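Local structure of hypothetical protein PH1952 (Pyrococcus horikoshii, 1ZJJ) at residues V119-V124 against G145-G150; Y137-I142 against V176-E181; E203-V208 against F222-I227. The protein is an uncharacterised HAD-superfamily protein that binds magnesium and is probably a phosphatase of the 4-nitrophenylphosphatase-like kind. All coordinates share one frame; numbering follows the deposited sequence.

Contact 1: residues V119-V124 against G145-G150; sequences VKHVVV and GATFIG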
loop_
_atom_site.group_PDB
_atom_site.type_symbol
_atom_site.label_atom_id
_atom_site.label_comp_id
_atom_site.label_asym_id
_atom_site.label_seq_id
_atom_site.Cartn_x
_atom_site.Cartn_y
_atom_site.Cartn_z
ATOM N N VAL B 119 14.346 -7.544 -15.424
ATOM C CA VAL B 119 13.330 -6.517 -15.666
ATOM C C VAL B 119 13.913 -5.106 -15.613
ATOM O O VAL B 119 14.628 -4.765 -14.672
ATOM C CB VAL B 119 12.195 -6.603 -14.620
ATOM C CG1 VAL B 119 11.297 -5.361 -14.713
ATOM C CG2 VAL B 119 11.386 -7.865 -14.841
ATOM N N LYS B 120 13.601 -4.287 -16.615
ATOM C CA LYS B 120 14.101 -2.913 -16.664
ATOM C C LYS B 120 13.029 -1.885 -16.276
ATOM O O LYS B 120 13.350 -0.778 -15.835
ATOM C CB LYS B 120 14.630 -2.591 -18.069
ATOM C CG LYS B 120 15.862 -3.387 -18.482
ATOM C CD LYS B 120 17.046 -3.070 -17.577
ATOM C CE LYS B 120 18.276 -3.899 -17.937
ATOM N NZ LYS B 120 18.884 -3.496 -19.239
ATOM N N HIS B 121 11.764 -2.257 -16.443
ATOM C CA HIS B 121 10.650 -1.367 -16.121
ATOM C C HIS B 121 9.514 -2.116 -15.431
ATOM O O HIS B 121 9.114 -3.196 -15.870
ATOM C CB HIS B 121 10.096 -0.724 -17.403
ATOM C CG HIS B 121 11.133 -0.069 -18.259
ATOM N ND1 HIS B 121 11.817 1.064 -17.872
ATOM C CD2 HIS B 121 11.608 -0.388 -19.490
ATOM C CE1 HIS B 121 12.664 1.415 -18.823
ATOM N NE2 HIS B 121 12.557 0.548 -19.816
ATOM N N VAL B 122 8.999 -1.541 -14.347
ATOM C CA VAL B 122 7.873 -2.129 -13.634
ATOM C C VAL B 122 6.701 -1.162 -13.790
ATOM O O VAL B 122 6.798 0.005 -13.416
ATOM C CB VAL B 122 8.173 -2.326 -12.139
ATOM C CG1 VAL B 122 6.932 -2.861 -11.436
ATOM C CG2 VAL B 122 9.335 -3.296 -11.964
ATOM N N VAL B 123 5.608 -1.644 -14.375
ATOM C CA VAL B 123 4.425 -0.820 -14.607
ATOM C C VAL B 123 3.282 -1.325 -13.725
ATOM O O VAL B 123 2.900 -2.498 -13.786
ATOM C CB VAL B 123 4.014 -0.856 -16.096
ATOM C CG1 VAL B 123 2.757 -0.028 -16.316
ATOM C CG2 VAL B 123 5.144 -0.306 -16.962
ATOM N N VAL B 124 2.737 -0.428 -12.909
ATOM C CA VAL B 124 1.682 -0.785 -11.973
ATOM C C VAL B 124 0.392 -0.019 -12.201
ATOM O O VAL B 124 0.376 1.207 -12.153
ATOM C CB VAL B 124 2.143 -0.518 -10.522
ATOM C CG1 VAL B 124 1.118 -1.052 -9.522
ATOM C CG2 VAL B 124 3.511 -1.142 -10.290
ATOM N N GLY B 145 16.851 -1.755 -9.622
ATOM C CA GLY B 145 17.046 -0.668 -10.565
ATOM C C GLY B 145 15.968 -0.487 -11.621
ATOM O O GLY B 145 16.072 0.409 -12.451
ATOM N N ALA B 146 14.939 -1.327 -11.608
ATOM C CA ALA B 146 13.873 -1.205 -12.596
ATOM C C ALA B 146 13.072 0.062 -12.367
ATOM O O ALA B 146 12.862 0.467 -11.225
ATOM C CB ALA B 146 12.950 -2.407 -12.521
ATOM N N THR B 147 12.621 0.684 -13.451
ATOM C CA THR B 147 11.814 1.895 -13.345
ATOM C C THR B 147 10.513 1.540 -12.614
ATOM O O THR B 147 9.963 0.458 -12.806
ATOM C CB THR B 147 11.457 2.459 -14.738
ATOM O OG1 THR B 147 12.628 2.472 -15.569
ATOM C CG2 THR B 147 10.927 3.881 -14.611
ATOM N N PHE B 148 10.040 2.447 -11.769
ATOM C CA PHE B 148 8.808 2.248 -11.015
ATOM C C PHE B 148 7.805 3.222 -11.638
ATOM O O PHE B 148 7.896 4.432 -11.431
ATOM C CB PHE B 148 9.068 2.571 -9.534
ATOM C CG PHE B 148 7.865 2.430 -8.626
ATOM C CD1 PHE B 148 6.663 1.889 -9.076
ATOM C CD2 PHE B 148 7.956 2.837 -7.294
ATOM C CE1 PHE B 148 5.564 1.759 -8.206
ATOM C CE2 PHE B 148 6.869 2.712 -6.419
ATOM C CZ PHE B 148 5.675 2.174 -6.871
ATOM N N ILE B 149 6.879 2.682 -12.428
ATOM C CA ILE B 149 5.860 3.478 -13.121
ATOM C C ILE B 149 4.437 3.125 -12.681
ATOM O O ILE B 149 4.043 1.956 -12.703
ATOM C CB ILE B 149 5.937 3.257 -14.649
ATOM C CG1 ILE B 149 7.342 3.579 -15.150
ATOM C CG2 ILE B 149 4.898 4.128 -15.363
ATOM C CD1 ILE B 149 7.667 2.939 -16.492
ATOM N N GLY B 150 3.671 4.139 -12.292
ATOM C CA GLY B 150 2.297 3.917 -11.874
ATOM C C GLY B 150 1.354 4.536 -12.889
ATOM O O GLY B 150 1.559 5.672 -13.294
#
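In the beta-alpha-beta unit that runs from strand 121-124 through helix 132-143 to strand 147-150, His121 and Thr147 are paired across two parallel strands and lie side by side on the same face of the sheet. His121 ND1 and Thr147 OG1 are hydrogen-bonded at 2.8 Å, with the hydroxyl near the plane of the imidazole, at its edge. His121 CG and Thr147 OG1 each stand anti to their own carbonyl carbon (chi1 -52° and -46°), which turns the ring nitrogen and the hydroxyl to one side. The other ring nitrogen, NE2, is hydrogen-bonded to Asp82 O, and so the imidazole is held at two points. A phenylalanine here would probably leave both Thr147 OG1 and Asp82 O without their ring partner. The backbone ladder opens with Thr147 N donating to Lys120 O (2.9 Å). It goes on through Val122 N to Thr147 O, Ile149 N to Val122 O and Val124 N to Ile149 O (2.7 Å). On the opposite face, Val122 CG2 rests on Ala146 CB at 3.8 Å, and Val124 CG2 comes obliquely to Phe148 CE1. A buried histidine is probably tolerated among apolar neighbours because each of its ring nitrogens has a hydrogen-bonding partner.

Contact 2: residues Y137-I142 against V176-E181; sequences YATLAI and VATNVE
Thr178 OG1 is gripped by two backbone groups across the end of helix 167-178: Val180 N donates to it at 3.0 Å, forming an ST turn, and the hydroxyl is also hydrogen-bonded to Leu174 O, one turn back in the helix. With OG1 lodged between the backbone N and the carbonyl carbon (chi1 68°), the methyl CG2 is left anti to the carbonyl carbon and faces helix 132-143. There it meets Ile142 CG2 at 3.7 Å, and the isoleucine's CB and CD1 also close on this one methyl. The same Ile142 CG2 reaches on to Val180 CG2 at 3.9 Å, so a single branch bridges the last helical turn and the chain that leaves it through Asn179, whose phi is positive. One turn earlier along helix 132-143, Thr139 sets OG1 against Ala177 CB at 3.5 Å and CG2 against Ala177 O at 3.7 Å. Its hydroxyl is hydrogen-bonded to Leu135 O within its own helix, and against the Ala177 methyl it makes only van der Waals contact. Pro165 of the second subunit packs on Thr139, while Phe148 of strand 147-150 lies against Ile142, Thr178 and Val180. The small side chains of Thr139, Ala177 and Thr178 probably help the backbones come close, with Thr139 and Thr178 CA atoms 5.6 Å apart, an arrangement typical of neighbouring helices packed on one face of a parallel alpha/beta sheet.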
loop_
_atom_site.group_PDB
_atom_site.type_symbol
_atom_site.label_atom_id
_atom_site.label_comp_id
_atom_site.label_asym_id
_atom_site.label_seq_id
_atom_site.Cartn_x
_atom_site.Cartn_y
_atom_site.Cartn_z
ATOM N N TYR B 137 7.862 -9.689 -6.613
ATOM C CA TYR B 137 8.721 -9.537 -7.783
ATOM C C TYR B 137 8.842 -8.091 -8.240
ATOM O O TYR B 137 9.908 -7.664 -8.685
ATOM C CB TYR B 137 8.228 -10.431 -8.923
ATOM C CG TYR B 137 8.508 -11.885 -8.640
ATOM C CD1 TYR B 137 9.808 -12.316 -8.396
ATOM C CD2 TYR B 137 7.474 -12.815 -8.539
ATOM C CE1 TYR B 137 10.078 -13.637 -8.047
ATOM C CE2 TYR B 137 7.730 -14.146 -8.190
ATOM C CZ TYR B 137 9.037 -14.545 -7.945
ATOM O OH TYR B 137 9.320 -15.846 -7.593
ATOM N N ALA B 138 7.764 -7.323 -8.111
ATOM C CA ALA B 138 7.810 -5.922 -8.509
ATOM C C ALA B 138 8.801 -5.187 -7.607
ATOM O O ALA B 138 9.579 -4.352 -8.066
ATOM C CB ALA B 138 6.423 -5.293 -8.395
ATOM N N THR B 139 8.761 -5.499 -6.317
ATOM C CA THR B 139 9.652 -4.883 -5.348
ATOM C C THR B 139 11.103 -5.280 -5.622
ATOM O O THR B 139 12.000 -4.433 -5.623
ATOM C CB THR B 139 9.262 -5.301 -3.907
ATOM O OG1 THR B 139 7.994 -4.724 -3.577
ATOM C CG2 THR B 139 10.299 -4.839 -2.900
ATOM N N LEU B 140 11.330 -6.569 -5.850
ATOM C CA LEU B 140 12.677 -7.055 -6.128
ATOM C C LEU B 140 13.228 -6.376 -7.375
ATOM O O LEU B 140 14.372 -5.930 -7.391
ATOM C CB LEU B 140 12.670 -8.577 -6.316
ATOM C CG LEU B 140 12.454 -9.406 -5.041
ATOM C CD1 LEU B 140 12.288 -10.873 -5.382
ATOM C CD2 LEU B 140 13.636 -9.206 -4.107
ATOM N N ALA B 141 12.401 -6.277 -8.410
ATOM C CA ALA B 141 12.820 -5.652 -9.664
ATOM C C ALA B 141 13.116 -4.160 -9.495
ATOM O O ALA B 141 14.167 -3.680 -9.907
ATOM C CB ALA B 141 11.753 -5.864 -10.724
ATOM N N ILE B 142 12.191 -3.424 -8.881
ATOM C CA ILE B 142 12.394 -1.990 -8.666
ATOM C C ILE B 142 13.646 -1.749 -7.813
ATOM O O ILE B 142 14.390 -0.791 -8.051
ATOM C CB ILE B 142 11.177 -1.350 -7.972
ATOM C CG1 ILE B 142 9.978 -1.363 -8.925
ATOM C CG2 ILE B 142 11.521 0.071 -7.522
ATOM C CD1 ILE B 142 8.665 -0.966 -8.261
ATOM N N VAL B 176 6.325 1.974 -0.416
ATOM C CA VAL B 176 6.815 1.632 0.916
ATOM C C VAL B 176 7.800 0.466 0.882
ATOM O O VAL B 176 8.820 0.490 1.568
ATOM C CB VAL B 176 5.645 1.280 1.861
ATOM C CG1 VAL B 176 6.164 0.622 3.138
ATOM C CG2 VAL B 176 4.888 2.542 2.203
ATOM N N ALA B 177 7.502 -0.542 0.069
ATOM C CA ALA B 177 8.367 -1.713 -0.030
ATOM C C ALA B 177 9.676 -1.445 -0.770
ATOM O O ALA B 177 10.679 -2.100 -0.506
ATOM C CB ALA B 177 7.617 -2.851 -0.700
ATOM N N THR B 178 9.672 -0.483 -1.687
ATOM C CA THR B 178 10.875 -0.181 -2.468
ATOM C C THR B 178 11.617 1.058 -2.007
ATOM O O THR B 178 12.813 1.207 -2.262
ATOM C CB THR B 178 10.543 0.036 -3.953
ATOM O OG1 THR B 178 9.782 1.246 -4.098
ATOM C CG2 THR B 178 9.751 -1.132 -4.503
ATOM N N ASN B 179 10.900 1.956 -1.343
ATOM C CA ASN B 179 11.480 3.203 -0.878
ATOM C C ASN B 179 11.861 4.046 -2.098
ATOM O O ASN B 179 12.728 4.911 -2.033
ATOM C CB ASN B 179 12.705 2.917 -0.004
ATOM C CG ASN B 179 13.114 4.106 0.820
ATOM O OD1 ASN B 179 12.728 4.235 1.977
ATOM N ND2 ASN B 179 13.918 4.986 0.229
ATOM N N VAL B 180 11.197 3.772 -3.214
ATOM C CA VAL B 180 11.423 4.493 -4.458
ATOM C C VAL B 180 10.176 5.310 -4.811
ATOM O O VAL B 180 9.052 4.834 -4.672
ATOM C CB VAL B 180 11.728 3.516 -5.614
ATOM C CG1 VAL B 180 11.682 4.249 -6.949
ATOM C CG2 VAL B 180 13.093 2.885 -5.402
ATOM N N GLU B 181 10.387 6.538 -5.269
ATOM C CA GLU B 181 9.292 7.428 -5.642
ATOM C C GLU B 181 8.805 7.065 -7.044
ATOM O O GLU B 181 9.530 7.233 -8.017
ATOM C CB GLU B 181 9.789 8.872 -5.617
ATOM C CG GLU B 181 8.698 9.914 -5.609
ATOM C CD GLU B 181 7.827 9.813 -4.374
ATOM O OE1 GLU B 181 8.383 9.788 -3.253
ATOM O OE2 GLU B 181 6.589 9.762 -4.524
#

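Contact 3: residues E203-V208 against F222-I227; sequences EELWMV and FGMKAI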
loop_
_atom_site.group_PDB
_atom_site.type_symbol
_atom_site.label_atom_id
_atom_site.label_comp_id
_atom_site.label_asym_id
_atom_site.label_seq_id
_atom_site.Cartn_x
_atom_site.Cartn_y
_atom_site.Cartn_z
ATOM N N GLU B 203 -4.369 24.414 -29.076
ATOM C CA GLU B 203 -5.721 24.786 -28.629
ATOM C C GLU B 203 -5.819 25.251 -27.178
ATOM O O GLU B 203 -4.951 24.959 -26.343
ATOM C CB GLU B 203 -6.705 23.606 -28.824
ATOM C CG GLU B 203 -7.158 23.422 -30.264
ATOM C CD GLU B 203 -6.444 22.315 -30.960
ATOM O OE1 GLU B 203 -6.937 21.902 -32.021
ATOM O OE2 GLU B 203 -5.405 21.841 -30.463
ATOM N N GLU B 204 -6.919 25.942 -26.885
ATOM C CA GLU B 204 -7.181 26.400 -25.524
ATOM C C GLU B 204 -7.880 25.164 -24.993
ATOM O O GLU B 204 -8.902 24.756 -25.536
ATOM C CB GLU B 204 -8.149 27.575 -25.525
ATOM C CG GLU B 204 -8.768 27.810 -24.173
ATOM C CD GLU B 204 -9.784 28.930 -24.189
ATOM O OE1 GLU B 204 -10.461 29.103 -23.158
ATOM O OE2 GLU B 204 -9.907 29.636 -25.223
ATOM N N LEU B 205 -7.332 24.567 -23.946
ATOM C CA LEU B 205 -7.892 23.342 -23.391
ATOM C C LEU B 205 -8.827 23.519 -22.210
ATOM O O LEU B 205 -8.565 24.324 -21.319
ATOM C CB LEU B 205 -6.756 22.401 -22.970
ATOM C CG LEU B 205 -5.712 22.024 -24.022
ATOM C CD1 LEU B 205 -4.631 21.158 -23.380
ATOM C CD2 LEU B 205 -6.390 21.290 -25.169
ATOM N N TRP B 206 -9.914 22.751 -22.222
ATOM C CA TRP B 206 -10.898 22.742 -21.141
ATOM C C TRP B 206 -10.929 21.315 -20.591
ATOM O O TRP B 206 -10.872 20.350 -21.355
ATOM C CB TRP B 206 -12.299 23.077 -21.649
ATOM C CG TRP B 206 -12.540 24.507 -22.024
ATOM C CD1 TRP B 206 -11.610 25.504 -22.148
ATOM C CD2 TRP B 206 -13.799 25.085 -22.381
ATOM N NE1 TRP B 206 -12.218 26.666 -22.569
ATOM C CE2 TRP B 206 -13.560 26.436 -22.720
ATOM C CE3 TRP B 206 -15.108 24.588 -22.452
ATOM C CZ2 TRP B 206 -14.584 27.301 -23.125
ATOM C CZ3 TRP B 206 -16.128 25.447 -22.855
ATOM C CH2 TRP B 206 -15.857 26.789 -23.187
ATOM N N MET B 207 -11.018 21.187 -19.274
ATOM C CA MET B 207 -11.073 19.878 -18.623
ATOM C C MET B 207 -12.396 19.769 -17.875
ATOM O O MET B 207 -12.723 20.620 -17.051
ATOM C CB MET B 207 -9.919 19.726 -17.633
ATOM C CG MET B 207 -9.879 18.391 -16.896
ATOM S SD MET B 207 -9.510 17.016 -18.001
ATOM C CE MET B 207 -10.581 15.718 -17.320
ATOM N N VAL B 208 -13.160 18.726 -18.168
ATOM C CA VAL B 208 -14.443 18.518 -17.512
ATOM C C VAL B 208 -14.386 17.226 -16.699
ATOM O O VAL B 208 -14.187 16.140 -17.257
ATOM C CB VAL B 208 -15.584 18.406 -18.543
ATOM C CG1 VAL B 208 -16.896 18.176 -17.831
ATOM C CG2 VAL B 208 -15.639 19.659 -19.416
ATOM N N PHE B 222 -2.070 22.554 -15.043
ATOM C CA PHE B 222 -1.640 22.771 -16.419
ATOM C C PHE B 222 -2.374 23.861 -17.202
ATOM O O PHE B 222 -2.309 23.916 -18.428
ATOM C CB PHE B 222 -1.664 21.435 -17.157
ATOM C CG PHE B 222 -0.791 20.405 -16.511
ATOM C CD1 PHE B 222 0.594 20.528 -16.550
ATOM C CD2 PHE B 222 -1.351 19.362 -15.779
ATOM C CE1 PHE B 222 1.412 19.629 -15.862
ATOM C CE2 PHE B 222 -0.546 18.462 -15.090
ATOM C CZ PHE B 222 0.838 18.596 -15.130
ATOM N N GLY B 223 -3.063 24.732 -16.474
ATOM C CA GLY B 223 -3.755 25.846 -17.105
ATOM C C GLY B 223 -4.927 25.551 -18.019
ATOM O O GLY B 223 -5.144 26.252 -19.011
ATOM N N MET B 224 -5.684 24.515 -17.696
ATOM C CA MET B 224 -6.858 24.161 -18.479
ATOM C C MET B 224 -8.043 24.730 -17.717
ATOM O O MET B 224 -8.015 24.783 -16.485
ATOM C CB MET B 224 -7.021 22.644 -18.553
ATOM C CG MET B 224 -5.829 21.899 -19.090
ATOM S SD MET B 224 -6.023 20.147 -18.757
ATOM C CE MET B 224 -7.216 19.672 -20.035
ATOM N N LYS B 225 -9.078 25.163 -18.427
ATOM C CA LYS B 225 -10.256 25.677 -17.741
ATOM C C LYS B 225 -10.785 24.510 -16.916
ATOM O O LYS B 225 -11.042 23.429 -17.455
ATOM C CB LYS B 225 -11.318 26.136 -18.745
ATOM C CG LYS B 225 -12.596 26.655 -18.091
ATOM C CD LYS B 225 -13.658 27.009 -19.123
ATOM C CE LYS B 225 -13.288 28.251 -19.912
ATOM N NZ LYS B 225 -13.283 29.459 -19.039
ATOM N N ALA B 226 -10.939 24.726 -15.614
ATOM C CA ALA B 226 -11.405 23.678 -14.706
ATOM C C ALA B 226 -12.924 23.658 -14.537
ATOM O O ALA B 226 -13.499 24.450 -13.780
ATOM C CB ALA B 226 -10.718 23.835 -13.337
ATOM N N ILE B 227 -13.572 22.737 -15.241
ATOM C CA ILE B 227 -15.022 22.614 -15.180
ATOM C C ILE B 227 -15.435 21.361 -14.429
ATOM O O ILE B 227 -15.074 20.249 -14.808
ATOM C CB ILE B 227 -15.640 22.539 -16.589
ATOM C CG1 ILE B 227 -15.144 23.710 -17.444
ATOM C CG2 ILE B 227 -17.165 22.543 -16.481
ATOM C CD1 ILE B 227 -15.553 23.617 -18.906
HETATM O O HOH W 1 -7.186 27.066 -20.938
#
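Met207 is bonded through both its backbone polar groups to the neighbouring strand: Met207 N donates to Lys225 O at 2.9 Å in a nearly straight bond (173°), and Ile227 N donates to Met207 O at 2.9 Å. Lys225 N reaches Leu205 O at 3.1 Å, and a water donates to this same carbonyl and to Gly223 O, linking the strand to the loop before Lys225. Among the side chains, Trp206 NE1 donates to Glu204 OE1 at 3.1 Å; the oxygen lies in the indole plane, whereas the nitrogen approaches it from above the carboxylate plane. Over one face of that indole runs the lysine chain. Lys225 starts extended, with CG anti to the backbone N (chi1 179°), which lays CD over the five-membered ring, 3.6 Å from its centroid in a CH-pi contact; the bend at chi3 then keeps CE over the indole, near NE1. Ile227 CD1 meets the benzo part obliquely, 3.7 Å from Trp206 CE3, and also touches Val208 CG2. On the other face of the sheet, Met224 CE packs on Met207 CB at 3.6 Å. Met207 also touches Asp215 and Ala219 of helix 212-221, and the nearest side-chain atoms of Met207 and the magnesium ligand Asp7 are about 4 Å apart. The indole thus joins two roles, giving its N-H to a carboxylate and its face to aliphatic carbon, and the nearby Glu204 and Lys225 charges probably attract each other weakly.

How the contacts relate
Two of these contacts illustrate one principle in separate sheets: contacts 1 and 3 each join the parallel strands of a beta-alpha-beta unit, yet they lie on opposite sides of the chain's centre, about 31 Å apart between centres. Contact 2 touches contact 1 directly, since helix 132-143 is the crossover of its unit and Ile142 also packs on Val122. All three are mainly buried, but the chemistry shifts with place. Backbone ladders dominate the two strand pairs, whereas the helix pair meets through methyl groups, beside the second subunit. Only contact 3 approaches the magnesium site; the other two lie away from it.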